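Local coordinates for protein neutral ceramidase (Pseudomonas aeruginosa, PDB 2ZWS) that catalyses the hydrolysis of ceramides to sphingosine and free fatty acid, and also the reverse synthesis, with one zinc ion bound per subunit, at residues Gln40-Phe45 / Val57-Asp62; Gly196-Phe201 / Val238-Gln243; Ala12-Glu17 / Asp128-Ser133; Gly64-Ala69 / Met92-His97; Gln68-Lys73 / Asn124-Gly129. All coordinates share one frame; numbering follows the deposited sequence.

Interaction 3 closes the longest loop here. It sets the end of strand 5-13 on helix 120-138. Within that loop, interaction 1 pairs strands 41-49 and 55-61 as a beta hairpin. Interaction 4, also nested in that loop, closes a beta-alpha-beta unit by tying the link before helix 68-81 to the end of strand 91-95, near the zinc. Interaction 5 starts from the same residues, Gln-68 and Ala-69, and packs helix 68-81 on helix 120-138. It shares Asp-128 and Gly-129 with interaction 3. Interaction 2 follows later in the chain. It pairs strands 194-200 and 238-242, whose residues touch those of interactions 1 and 4.

Interaction 1 of 5, residues Gln40-Phe45 / Val57-Asp62; sequences QWARAF and VYVNTD. With FMT (formic acid), chain E.
The antiparallel beta hairpin of strands 41-49 and 55-61 is joined here, with Arg-43 opposite Asn-60 and Phe-45 opposite Tyr-58 as hydrogen-bonded pairs. Asp-62 extends the pairing past the strand end. Its N donates to Trp-41 O at 2.9 Å. Its carboxylate then folds back: CG lies beside its own backbone N (chi1 -69°), which puts OD2 over the start of the other strand. OD2 takes two donors. Trp-41 N meets it at 2.9 Å on the anti side. Arg-43 NH1 meets it at 3.0 Å on the syn side, as a salt bridge. The guanidinium and carboxylate planes are turned 71° apart, so this is a single-point grip and not a flat two-pronged one. Arg-43 NE makes a second salt bridge, to Glu-228.

Arg-43 NH1 also donates to a water at 2.8 Å. On the same face Asn-60, an inferred substrate-binding residue, donates from ND2 to O2 of a bound formic acid, probably from the crystallisation liquor, at 2.8 Å. Phe-45 and Tyr-58 lie side by side and point the same way, with the CD1 atoms of the two rings 4.0 Å apart. Ala-42, Ala-44 and Val-59 line the other face, where Ala-44 CB meets Val-59 CG2 at 3.8 Å. Ser-133 of helix 120-138 covers that face.

Two donors on OD2 fix the rotation of the buried Asp-62 carboxylate and tie the strand end to Arg-43.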
# COMPACT_ATOMS: atom_id res chain seq x y z
N GLN A 40 5.89 -5.65 -5.09
CA GLN A 40 5.49 -4.75 -4.01
C GLN A 40 6.67 -4.49 -3.09
O GLN A 40 7.41 -5.44 -2.73
CB GLN A 40 4.39 -5.44 -3.20
CG GLN A 40 3.13 -5.76 -4.03
CD GLN A 40 2.16 -6.61 -3.25
OE1 GLN A 40 1.24 -6.08 -2.63
NE2 GLN A 40 2.40 -7.88 -3.21
N TRP A 41 6.84 -3.23 -2.68
CA TRP A 41 8.01 -2.82 -1.87
C TRP A 41 7.57 -2.05 -0.64
O TRP A 41 6.50 -1.37 -0.62
CB TRP A 41 8.95 -1.92 -2.70
CG TRP A 41 9.40 -2.65 -3.95
CD1 TRP A 41 8.79 -2.64 -5.18
CD2 TRP A 41 10.53 -3.52 -4.06
NE1 TRP A 41 9.48 -3.47 -6.05
CE2 TRP A 41 10.55 -4.03 -5.39
CE3 TRP A 41 11.52 -3.94 -3.17
CZ2 TRP A 41 11.52 -4.91 -5.84
CZ3 TRP A 41 12.50 -4.82 -3.61
CH2 TRP A 41 12.48 -5.31 -4.93
N ALA A 42 8.38 -2.20 0.42
CA ALA A 42 8.36 -1.29 1.55
C ALA A 42 9.51 -0.31 1.34
O ALA A 42 10.64 -0.72 1.07
CB ALA A 42 8.58 -2.05 2.85
N ARG A 43 9.21 0.97 1.48
CA ARG A 43 10.21 2.04 1.30
C ARG A 43 10.29 2.78 2.62
O ARG A 43 9.29 3.37 3.07
CB ARG A 43 9.74 2.98 0.17
CG ARG A 43 9.90 2.38 -1.23
CD ARG A 43 9.31 3.28 -2.33
NE ARG A 43 9.57 2.75 -3.67
CZ ARG A 43 8.78 1.89 -4.31
NH1 ARG A 43 7.66 1.48 -3.72
NH2 ARG A 43 9.08 1.44 -5.54
N ALA A 44 11.45 2.71 3.26
CA ALA A 44 11.65 3.23 4.61
C ALA A 44 12.50 4.47 4.60
O ALA A 44 13.53 4.53 3.88
CB ALA A 44 12.31 2.18 5.49
N PHE A 45 12.12 5.43 5.45
CA PHE A 45 12.81 6.72 5.53
C PHE A 45 13.09 6.95 6.99
O PHE A 45 12.18 7.22 7.78
CB PHE A 45 11.91 7.85 5.00
CG PHE A 45 11.53 7.67 3.56
CD1 PHE A 45 10.55 6.73 3.19
CD2 PHE A 45 12.19 8.39 2.55
CE1 PHE A 45 10.20 6.56 1.85
CE2 PHE A 45 11.83 8.22 1.20
CZ PHE A 45 10.84 7.31 0.86
N VAL A 57 11.14 6.80 12.03
CA VAL A 57 11.12 6.08 10.75
C VAL A 57 9.68 6.04 10.20
O VAL A 57 8.71 5.72 10.92
CB VAL A 57 11.81 4.68 10.84
CG1 VAL A 57 11.14 3.77 11.85
CG2 VAL A 57 11.89 4.03 9.46
N TYR A 58 9.58 6.38 8.92
CA TYR A 58 8.34 6.31 8.17
C TYR A 58 8.51 5.29 7.05
O TYR A 58 9.53 5.30 6.35
CB TYR A 58 8.02 7.70 7.57
CG TYR A 58 6.91 7.69 6.57
CD1 TYR A 58 7.15 7.52 5.20
CD2 TYR A 58 5.60 7.84 7.01
CE1 TYR A 58 6.11 7.49 4.28
CE2 TYR A 58 4.53 7.83 6.09
CZ TYR A 58 4.80 7.65 4.74
OH TYR A 58 3.75 7.63 3.84
N VAL A 59 7.58 4.33 6.97
CA VAL A 59 7.63 3.32 5.92
C VAL A 59 6.36 3.36 5.10
O VAL A 59 5.25 3.29 5.67
CB VAL A 59 7.85 1.86 6.50
CG1 VAL A 59 8.02 0.86 5.38
CG2 VAL A 59 9.06 1.79 7.47
N ASN A 60 6.48 3.54 3.78
CA ASN A 60 5.30 3.43 2.93
C ASN A 60 5.37 2.11 2.15
O ASN A 60 6.43 1.72 1.67
CB ASN A 60 5.18 4.62 1.95
CG ASN A 60 3.79 4.76 1.36
OD1 ASN A 60 2.77 4.74 2.07
ND2 ASN A 60 3.75 4.95 0.07
N THR A 61 4.25 1.39 2.10
CA THR A 61 4.21 0.04 1.56
C THR A 61 3.25 -0.08 0.36
O THR A 61 2.14 0.52 0.35
CB THR A 61 3.76 -0.98 2.66
OG1 THR A 61 2.42 -0.68 3.09
CG2 THR A 61 4.77 -0.98 3.86
N ASP A 62 3.67 -0.87 -0.62
CA ASP A 62 2.83 -1.17 -1.78
C ASP A 62 1.76 -2.24 -1.45
O ASP A 62 1.78 -3.35 -2.01
CB ASP A 62 3.70 -1.64 -2.96
CG ASP A 62 4.59 -0.56 -3.56
OD1 ASP A 62 4.13 0.59 -3.76
OD2 ASP A 62 5.75 -0.88 -3.92
C FMT E . 4.97 4.30 -3.37
O1 FMT E . 4.72 3.39 -4.23
O2 FMT E . 5.34 4.23 -2.16
O HOH W 1 6.45 1.64 -1.19

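Interaction 2 of 5, residues Gly196-Phe201 / Val238-Gln243; sequences GAISWF and VAAFAQ
Ser-199 swings OG to the side opposite its own backbone N (chi1 156°), and Phe-241 holds its ring beside its own N (chi1 -77°). The two thus meet on one face of the sheet. Ser-199 OG comes 3.5 Å from Phe-241 CD2, and Ser-199 CB lies 3.6 Å from the same ring atom. The approach is oblique to the ring. Ser-199 OG is also hydrogen-bonded to a water, which donates on to Ala-242 O.

Strands 194-200 and 238-242 run parallel. Backbone bonds alternate between them from Ala-197 N to Phe-201 N. In the middle, Ser-199 N reaches Ala-240 O at 2.8 Å, and Ala-242 N reaches Ser-199 O at 2.7 Å.

The other face is mostly apolar between the strands. Ala-242 CB sits 3.5 Å from Trp-200 CD1, and Gln-243 O lies at the edge of the indole, in its plane. Ile-198 CG2 covers one indole face near the rim. At the strand ends, Gln-243 NE2 bonds to Thr-96 O, next to the zinc ligand His-97.

Ala-240 and Ala-242 are the small residues on which Phe-45, Tyr-58 and Asn-60 of the hairpin pack. The water gives the buried Ser-199 hydroxyl a polar partner beside an aromatic ring.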
# COMPACT_ATOMS: atom_id res chain seq x y z
N GLY A 196 16.12 11.13 -2.31
CA GLY A 196 14.85 10.42 -2.23
C GLY A 196 13.77 11.43 -1.92
O GLY A 196 14.06 12.63 -1.69
N ALA A 197 12.52 10.96 -1.88
CA ALA A 197 11.39 11.85 -1.68
C ALA A 197 10.16 11.07 -1.28
O ALA A 197 9.98 9.92 -1.69
CB ALA A 197 11.12 12.66 -2.95
N ILE A 198 9.30 11.73 -0.52
CA ILE A 198 7.96 11.21 -0.23
C ILE A 198 6.95 12.22 -0.78
O ILE A 198 7.00 13.40 -0.43
CB ILE A 198 7.71 11.02 1.29
CG1 ILE A 198 8.81 10.15 1.96
CG2 ILE A 198 6.29 10.47 1.54
CD1 ILE A 198 8.87 10.34 3.47
N SER A 199 6.06 11.74 -1.64
CA SER A 199 4.93 12.53 -2.17
C SER A 199 3.63 12.09 -1.49
O SER A 199 3.36 10.89 -1.39
CB SER A 199 4.80 12.32 -3.69
OG SER A 199 3.48 12.60 -4.15
N TRP A 200 2.82 13.05 -1.02
CA TRP A 200 1.50 12.73 -0.46
C TRP A 200 0.44 13.35 -1.35
O TRP A 200 0.45 14.57 -1.59
CB TRP A 200 1.30 13.31 0.94
CG TRP A 200 2.08 12.62 2.02
CD1 TRP A 200 1.67 11.56 2.77
CD2 TRP A 200 3.38 12.99 2.52
NE1 TRP A 200 2.63 11.22 3.69
CE2 TRP A 200 3.69 12.08 3.57
CE3 TRP A 200 4.31 14.00 2.19
CZ2 TRP A 200 4.89 12.14 4.30
CZ3 TRP A 200 5.53 14.06 2.92
CH2 TRP A 200 5.80 13.12 3.96
N PHE A 201 -0.45 12.53 -1.85
CA PHE A 201 -1.53 13.00 -2.73
C PHE A 201 -2.65 11.95 -2.71
O PHE A 201 -2.36 10.77 -2.84
CB PHE A 201 -1.03 13.20 -4.17
CG PHE A 201 -2.12 13.53 -5.14
CD1 PHE A 201 -2.58 12.56 -6.03
CD2 PHE A 201 -2.67 14.82 -5.20
CE1 PHE A 201 -3.61 12.84 -6.93
CE2 PHE A 201 -3.73 15.11 -6.09
CZ PHE A 201 -4.19 14.13 -6.97
N VAL A 238 15.14 6.49 -3.59
CA VAL A 238 13.88 5.95 -3.07
C VAL A 238 12.81 7.02 -3.14
O VAL A 238 12.95 8.09 -2.54
CB VAL A 238 14.02 5.40 -1.64
CG1 VAL A 238 12.68 4.81 -1.14
CG2 VAL A 238 15.14 4.33 -1.58
N ALA A 239 11.75 6.71 -3.87
CA ALA A 239 10.59 7.60 -4.02
C ALA A 239 9.34 6.89 -3.54
O ALA A 239 8.96 5.87 -4.10
CB ALA A 239 10.39 7.99 -5.47
N ALA A 240 8.74 7.42 -2.49
CA ALA A 240 7.44 6.90 -2.00
C ALA A 240 6.30 7.82 -2.47
O ALA A 240 6.39 9.03 -2.36
CB ALA A 240 7.43 6.80 -0.46
N PHE A 241 5.22 7.22 -2.98
CA PHE A 241 4.00 7.93 -3.25
C PHE A 241 2.96 7.45 -2.25
O PHE A 241 2.48 6.29 -2.33
CB PHE A 241 3.56 7.74 -4.70
CG PHE A 241 4.37 8.57 -5.63
CD1 PHE A 241 5.65 8.17 -5.97
CD2 PHE A 241 3.88 9.79 -6.12
CE1 PHE A 241 6.47 8.96 -6.80
CE2 PHE A 241 4.69 10.58 -6.96
CZ PHE A 241 5.98 10.18 -7.27
N ALA A 242 2.67 8.32 -1.28
CA ALA A 242 1.78 8.05 -0.16
C ALA A 242 0.40 8.70 -0.35
O ALA A 242 0.21 9.59 -1.20
CB ALA A 242 2.38 8.55 1.14
N GLN A 243 -0.57 8.21 0.42
CA GLN A 243 -1.95 8.74 0.42
C GLN A 243 -2.17 9.86 1.43
O GLN A 243 -1.42 9.98 2.40
CB GLN A 243 -2.95 7.63 0.76
CG GLN A 243 -3.00 6.53 -0.29
CD GLN A 243 -3.75 6.93 -1.55
OE1 GLN A 243 -4.25 8.08 -1.68
NE2 GLN A 243 -3.89 5.97 -2.46
O HOH W 2 1.59 10.50 -3.69

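Interaction 3 of 5, residues Ala12-Glu17 / Asp128-Ser133; sequences ADITGE and DGIVRS
Ala-12 and Ile-14 press on the Gly-129 turn of helix 120-138, and this is the tight part of the contact. Ala-12 CB points at the helix and meets Gly-129 O at 3.4 Å and Ser-133 N at 3.6 Å. Ile-14 CG2 lies 3.6 Å from Gly-129 CA. It also reaches Ile-130, with CG2 4.3 Å from Ile-130 CG1. Gly-129 has no side chain, so the strand end can come this close to the helix backbone.

The looser side is polar and watered. Arg-132 is partly exposed. Its CG lies opposite its own backbone N (chi1 -169°), and its chain bends at chi3, so it passes over the methyl of Ala-12. NH1 then donates to Asp-13 O at 3.0 Å, in the carbonyl plane and on a lone pair. A water donates to the same Asp-13 O at 2.9 Å and accepts from Arg-132 NH2. Glu-556 gives NH1 a salt bridge as well and probably balances much of its charge.

Beyond Ile-14 the chain makes no contact with segment 128-133. Asp-13 OD1 accepts from both N and OG1 of Thr-15, the N bond being 2.9 Å, while Asp-13 OD2 pairs with Arg-39. Asp-13 OD1 with Thr-15 N forms an Asx turn at the end of strand 5-13, where helix 120-138 packs on the sheet.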
# COMPACT_ATOMS: atom_id res chain seq x y z
N ALA A 12 12.69 -2.69 0.42
CA ALA A 12 12.72 -4.16 0.46
C ALA A 12 11.43 -4.77 -0.03
O ALA A 12 10.38 -4.18 0.05
CB ALA A 12 13.03 -4.66 1.85
N ASP A 13 11.56 -5.97 -0.57
CA ASP A 13 10.50 -6.69 -1.26
C ASP A 13 9.50 -7.26 -0.25
O ASP A 13 9.91 -7.95 0.71
CB ASP A 13 11.22 -7.82 -2.01
CG ASP A 13 10.31 -8.64 -2.92
OD1 ASP A 13 9.07 -8.46 -2.94
OD2 ASP A 13 10.87 -9.50 -3.66
N ILE A 14 8.20 -6.94 -0.42
CA ILE A 14 7.14 -7.46 0.45
C ILE A 14 6.10 -8.22 -0.40
O ILE A 14 4.94 -8.40 0.02
CB ILE A 14 6.43 -6.35 1.24
CG1 ILE A 14 5.97 -5.19 0.32
CG2 ILE A 14 7.31 -5.80 2.34
CD1 ILE A 14 5.08 -4.12 1.05
N THR A 15 6.51 -8.67 -1.59
CA THR A 15 5.57 -9.36 -2.51
C THR A 15 5.16 -10.71 -1.91
O THR A 15 6.01 -11.50 -1.49
CB THR A 15 6.22 -9.62 -3.87
OG1 THR A 15 6.80 -8.40 -4.38
CG2 THR A 15 5.18 -10.13 -4.88
N GLY A 16 3.87 -10.98 -1.90
CA GLY A 16 3.36 -12.21 -1.35
C GLY A 16 3.08 -13.25 -2.42
O GLY A 16 3.69 -13.25 -3.47
N GLU A 17 2.13 -14.13 -2.14
CA GLU A 17 1.93 -15.34 -2.97
C GLU A 17 1.38 -14.98 -4.34
O GLU A 17 0.32 -14.34 -4.45
CB GLU A 17 0.97 -16.28 -2.21
CG GLU A 17 1.62 -16.87 -0.94
CD GLU A 17 0.62 -17.38 0.08
OE1 GLU A 17 -0.06 -16.58 0.77
OE2 GLU A 17 0.51 -18.62 0.17
N ASP A 128 8.31 -9.35 7.27
CA ASP A 128 9.76 -9.50 7.11
C ASP A 128 10.34 -8.42 6.21
O ASP A 128 11.42 -7.92 6.47
CB ASP A 128 10.12 -10.87 6.52
CG ASP A 128 9.90 -12.00 7.49
OD1 ASP A 128 9.66 -11.76 8.70
OD2 ASP A 128 9.95 -13.17 7.03
N GLY A 129 9.64 -8.10 5.13
CA GLY A 129 10.15 -7.07 4.20
C GLY A 129 10.08 -5.66 4.77
O GLY A 129 10.96 -4.83 4.50
N ILE A 130 9.05 -5.37 5.57
CA ILE A 130 9.00 -4.06 6.24
C ILE A 130 10.22 -3.93 7.16
O ILE A 130 10.96 -2.91 7.16
CB ILE A 130 7.69 -3.86 7.03
CG1 ILE A 130 6.53 -3.69 6.04
CG2 ILE A 130 7.79 -2.66 7.99
CD1 ILE A 130 5.09 -3.72 6.65
N VAL A 131 10.45 -4.97 7.97
CA VAL A 131 11.62 -4.93 8.85
C VAL A 131 12.93 -4.80 8.02
O VAL A 131 13.79 -3.99 8.34
CB VAL A 131 11.65 -6.17 9.78
CG1 VAL A 131 12.99 -6.23 10.58
CG2 VAL A 131 10.45 -6.16 10.72
N ARG A 132 13.05 -5.54 6.93
CA ARG A 132 14.27 -5.48 6.11
C ARG A 132 14.44 -4.07 5.52
O ARG A 132 15.54 -3.56 5.42
CB ARG A 132 14.16 -6.50 4.99
CG ARG A 132 15.46 -6.74 4.21
CD ARG A 132 15.26 -7.81 3.07
NE ARG A 132 14.33 -8.87 3.47
CZ ARG A 132 13.12 -9.10 2.93
NH1 ARG A 132 12.66 -8.41 1.86
NH2 ARG A 132 12.38 -10.07 3.47
N SER A 133 13.34 -3.40 5.18
CA SER A 133 13.47 -2.03 4.59
C SER A 133 14.06 -1.05 5.63
O SER A 133 14.88 -0.18 5.28
CB SER A 133 12.13 -1.54 4.02
OG SER A 133 11.23 -1.18 5.04
O HOH W 3 9.50 -10.34 2.33

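Interaction 4 of 5, residues Gly64-Ala69 / Met92-His97; sequences GMIFQA and MLAATH. With ZN (zinc ion), chain B; FMT (formic acid), chain D.
Ile-66 lies over Leu-93, Ala-94 and Ala-95 at the apolar centre of this contact. Its CG1 is 4.2 Å from Leu-93 CB. Ile-66 was modelled in two conformers, so the detail of its side chain, CD1 above all, is doubtful. Ala-95 CB rises from the strand and meets Met-65 CA at 3.5 Å. Met-65 doubles back at chi2 and chi3, so its CE comes to the edge of the His-97 ring, 4.0 Å from CE1.

The polar edge begins at His-97. Its ND1 donates to Gly-64 O at 2.7 Å, with the donor in the carbonyl plane on a lone pair and the oxygen near the imidazole plane. On the far side of the ring NE2 binds zinc at 2.2 Å. His-204, Glu-411, Tyr-448 and a water at 2.1 Å from the zinc also bind the metal.

At the other end of segment 64-69, Gln-68 N, at the start of helix 68-81, donates to O1 of a bound formic acid at 2.8 Å. Ser-106 and Tyr-445 hold the same molecule, which probably came from the crystallisation liquor. All three residues are inferred to bind substrate, so the formic acid may mark part of that pocket.

Gly-64 is therefore a second-shell residue. Its carbonyl helps fix the rotation of the His-97 ring, with NE2 facing the zinc.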
# COMPACT_ATOMS: atom_id res chain seq x y z
N GLY A 64 -2.62 -2.89 0.02
CA GLY A 64 -3.96 -2.31 0.13
C GLY A 64 -4.11 -1.53 1.41
O GLY A 64 -4.77 -0.48 1.45
N MET A 65 -3.47 -2.02 2.47
CA MET A 65 -3.54 -1.34 3.76
C MET A 65 -2.49 -1.92 4.69
O MET A 65 -1.85 -2.94 4.36
CB MET A 65 -4.94 -1.43 4.36
CG MET A 65 -5.54 -2.78 4.31
SD MET A 65 -6.32 -3.34 2.73
CE MET A 65 -7.72 -2.26 2.53
N ILE A 66 -2.27 -1.26 5.82
CA ILE A 66 -1.39 -1.90 6.81
C ILE A 66 -2.21 -2.26 8.03
O ILE A 66 -2.63 -1.45 8.84
CB ILE A 66 -0.09 -1.16 7.15
CG1 ILE A 66 -0.43 0.22 7.66
CG2 ILE A 66 0.86 -1.12 5.94
CD1 ILE A 66 -0.52 1.15 6.59
N PHE A 67 -2.46 -3.54 8.11
CA PHE A 67 -3.35 -4.04 9.13
C PHE A 67 -2.69 -4.05 10.51
O PHE A 67 -1.46 -4.16 10.61
CB PHE A 67 -3.80 -5.44 8.78
CG PHE A 67 -4.70 -5.52 7.56
CD1 PHE A 67 -4.27 -6.22 6.43
CD2 PHE A 67 -5.96 -4.88 7.53
CE1 PHE A 67 -5.05 -6.35 5.32
CE2 PHE A 67 -6.79 -5.00 6.39
CZ PHE A 67 -6.32 -5.76 5.28
N GLN A 68 -3.50 -3.97 11.55
CA GLN A 68 -3.00 -4.02 12.91
C GLN A 68 -2.06 -5.22 13.16
O GLN A 68 -1.02 -5.07 13.82
CB GLN A 68 -4.15 -4.02 13.90
CG GLN A 68 -3.71 -3.99 15.32
CD GLN A 68 -4.74 -3.31 16.19
OE1 GLN A 68 -5.69 -3.95 16.70
NE2 GLN A 68 -4.63 -1.98 16.29
N ALA A 69 -2.39 -6.38 12.61
CA ALA A 69 -1.53 -7.56 12.81
C ALA A 69 -0.07 -7.37 12.32
O ALA A 69 0.90 -7.84 12.95
CB ALA A 69 -2.17 -8.77 12.13
N MET A 92 6.20 4.73 11.87
CA MET A 92 4.90 4.89 11.19
C MET A 92 4.89 4.03 9.95
O MET A 92 5.79 4.12 9.13
CB MET A 92 4.65 6.37 10.79
CG MET A 92 3.28 6.60 10.18
SD MET A 92 2.97 8.33 9.75
CE MET A 92 3.02 9.12 11.37
N LEU A 93 3.84 3.22 9.81
CA LEU A 93 3.70 2.35 8.64
C LEU A 93 2.47 2.78 7.87
O LEU A 93 1.42 2.95 8.47
CB LEU A 93 3.51 0.89 9.09
CG LEU A 93 4.53 0.28 10.05
CD1 LEU A 93 4.17 -1.18 10.32
CD2 LEU A 93 5.97 0.37 9.52
N ALA A 94 2.59 3.01 6.57
CA ALA A 94 1.45 3.45 5.77
C ALA A 94 1.41 2.66 4.47
O ALA A 94 2.38 1.99 4.11
CB ALA A 94 1.56 4.92 5.50
N ALA A 95 0.27 2.69 3.80
CA ALA A 95 0.09 1.93 2.57
C ALA A 95 -0.38 2.83 1.42
O ALA A 95 -1.08 3.84 1.64
CB ALA A 95 -0.95 0.86 2.82
N THR A 96 -0.08 2.38 0.21
CA THR A 96 -0.47 3.10 -1.00
C THR A 96 -1.93 2.81 -1.40
O THR A 96 -2.51 3.53 -2.25
CB THR A 96 0.36 2.64 -2.21
OG1 THR A 96 0.14 1.22 -2.40
CG2 THR A 96 1.84 2.99 -2.07
N HIS A 97 -2.50 1.73 -0.85
CA HIS A 97 -3.89 1.31 -1.16
C HIS A 97 -4.03 0.73 -2.56
O HIS A 97 -5.08 0.81 -3.19
CB HIS A 97 -4.87 2.45 -0.91
CG HIS A 97 -6.28 2.02 -0.73
ND1 HIS A 97 -6.64 0.90 -0.01
CD2 HIS A 97 -7.44 2.65 -1.07
CE1 HIS A 97 -7.97 0.83 0.03
NE2 HIS A 97 -8.48 1.89 -0.59
ZN ZN B . -10.59 2.39 -0.55
C FMT D . -6.95 -4.20 10.77
O1 FMT D . -6.13 -3.29 11.01
O2 FMT D . -6.68 -5.42 10.80
O HOH W 4 -11.01 0.53 -1.47

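Interaction 5 of 5, residues Gln68-Lys73 / Asn124-Gly129; sequences QAVHLK and NAIVDG. With FMT (formic acid), chain D.
Val-70 and Lys-73 meet Ile-126 and Val-127 where two helices of the alpha/beta domain pack together. Helix 68-81 is the connecting helix of a beta-alpha-beta unit, and helix 120-138 lies next to it. Their short segments are 9.6 Å apart at closest approach and cross at -43°.

Two side-chain pairs carry the contact, and each crosses at about a right angle. In the first, Lys-73, described in one of its two conformers, lays the aliphatic start of its chain across the fork of Val-127. Lys-73 CG is 3.6 Å from Val-127 CG1, and Lys-73 CB is 4.0 Å from CG2. CG of Lys-73 lies opposite its own backbone N (chi1 -176°), which carries the chain toward the other helix. The chain then bends at chi2, and its end comes near Asn-124. That end is less certain, because Lys-73 touches a crystal neighbour.

The second pair, Val-70 with Ile-126, is deeper. Val-70 is also packed against Phe-123 and Ile-130 of helix 120-138, while Ile-126 touches Phe-105. The contact is thus apolar inside and polar at its edge. At its inner end, Ile-126 CG2 faces both methyls of Val-70, at 3.9 Å from CG1 and 4.2 Å from CG2.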
# COMPACT_ATOMS: atom_id res chain seq x y z
N GLN A 68 -3.50 -3.97 11.55
CA GLN A 68 -3.00 -4.02 12.91
C GLN A 68 -2.06 -5.22 13.16
O GLN A 68 -1.02 -5.07 13.82
CB GLN A 68 -4.15 -4.02 13.90
CG GLN A 68 -3.71 -3.99 15.32
CD GLN A 68 -4.74 -3.31 16.19
OE1 GLN A 68 -5.69 -3.95 16.70
NE2 GLN A 68 -4.63 -1.98 16.29
N ALA A 69 -2.39 -6.38 12.61
CA ALA A 69 -1.53 -7.56 12.81
C ALA A 69 -0.07 -7.37 12.32
O ALA A 69 0.90 -7.84 12.95
CB ALA A 69 -2.17 -8.77 12.13
N VAL A 70 0.07 -6.70 11.18
CA VAL A 70 1.37 -6.36 10.61
C VAL A 70 2.06 -5.36 11.53
O VAL A 70 3.22 -5.55 11.87
CB VAL A 70 1.18 -5.81 9.17
CG1 VAL A 70 2.51 -5.26 8.61
CG2 VAL A 70 0.61 -6.93 8.26
N HIS A 71 1.37 -4.27 11.89
CA HIS A 71 1.95 -3.26 12.78
C HIS A 71 2.49 -3.88 14.06
O HIS A 71 3.66 -3.66 14.44
CB HIS A 71 0.87 -2.22 13.06
CG HIS A 71 1.28 -1.14 14.00
ND1 HIS A 71 0.69 -0.98 15.24
CD2 HIS A 71 2.18 -0.13 13.87
CE1 HIS A 71 1.23 0.07 15.84
NE2 HIS A 71 2.12 0.60 15.03
N LEU A 72 1.70 -4.73 14.70
CA LEU A 72 2.10 -5.32 15.98
C LEU A 72 3.32 -6.22 15.84
O LEU A 72 4.20 -6.19 16.68
CB LEU A 72 0.91 -6.11 16.59
CG LEU A 72 -0.28 -5.24 17.01
CD1 LEU A 72 -1.48 -6.12 17.45
CD2 LEU A 72 0.09 -4.24 18.12
N LYS A 73 3.37 -7.01 14.77
CA LYS A 73 4.46 -7.96 14.58
C LYS A 73 5.72 -7.22 14.16
O LYS A 73 6.80 -7.56 14.62
CB LYS A 73 4.09 -9.06 13.58
CG LYS A 73 5.17 -10.15 13.42
CD LYS A 73 5.37 -10.98 14.71
CE LYS A 73 5.98 -12.33 14.39
NZ LYS A 73 5.18 -13.03 13.33
N ASN A 124 3.69 -13.15 6.53
CA ASN A 124 5.07 -13.20 6.98
C ASN A 124 6.01 -12.45 6.04
O ASN A 124 6.97 -11.81 6.51
CB ASN A 124 5.55 -14.65 7.11
CG ASN A 124 4.92 -15.43 8.27
OD1 ASN A 124 4.96 -16.69 8.28
ND2 ASN A 124 4.42 -14.74 9.26
N ALA A 125 5.78 -12.52 4.72
CA ALA A 125 6.64 -11.79 3.75
C ALA A 125 6.53 -10.28 3.95
O ALA A 125 7.53 -9.55 3.76
CB ALA A 125 6.27 -12.15 2.34
N ILE A 126 5.31 -9.83 4.27
CA ILE A 126 5.06 -8.40 4.48
C ILE A 126 5.80 -7.91 5.73
O ILE A 126 6.57 -6.92 5.68
CB ILE A 126 3.56 -8.10 4.52
CG1 ILE A 126 2.96 -8.34 3.12
CG2 ILE A 126 3.28 -6.70 5.04
CD1 ILE A 126 1.43 -8.37 3.10
N VAL A 127 5.64 -8.64 6.83
CA VAL A 127 6.32 -8.28 8.07
C VAL A 127 7.83 -8.27 7.86
O VAL A 127 8.54 -7.31 8.20
CB VAL A 127 5.97 -9.25 9.21
CG1 VAL A 127 6.88 -9.03 10.45
CG2 VAL A 127 4.47 -9.09 9.56
N ASP A 128 8.31 -9.35 7.27
CA ASP A 128 9.76 -9.50 7.11
C ASP A 128 10.34 -8.42 6.21
O ASP A 128 11.42 -7.92 6.47
CB ASP A 128 10.12 -10.87 6.52
CG ASP A 128 9.90 -12.00 7.49
OD1 ASP A 128 9.66 -11.76 8.70
OD2 ASP A 128 9.95 -13.17 7.03
N GLY A 129 9.64 -8.10 5.13
CA GLY A 129 10.15 -7.07 4.20
C GLY A 129 10.08 -5.66 4.77
O GLY A 129 10.96 -4.83 4.50
C FMT D . -6.95 -4.20 10.77
O1 FMT D . -6.13 -3.29 11.01
O2 FMT D . -6.68 -5.42 10.80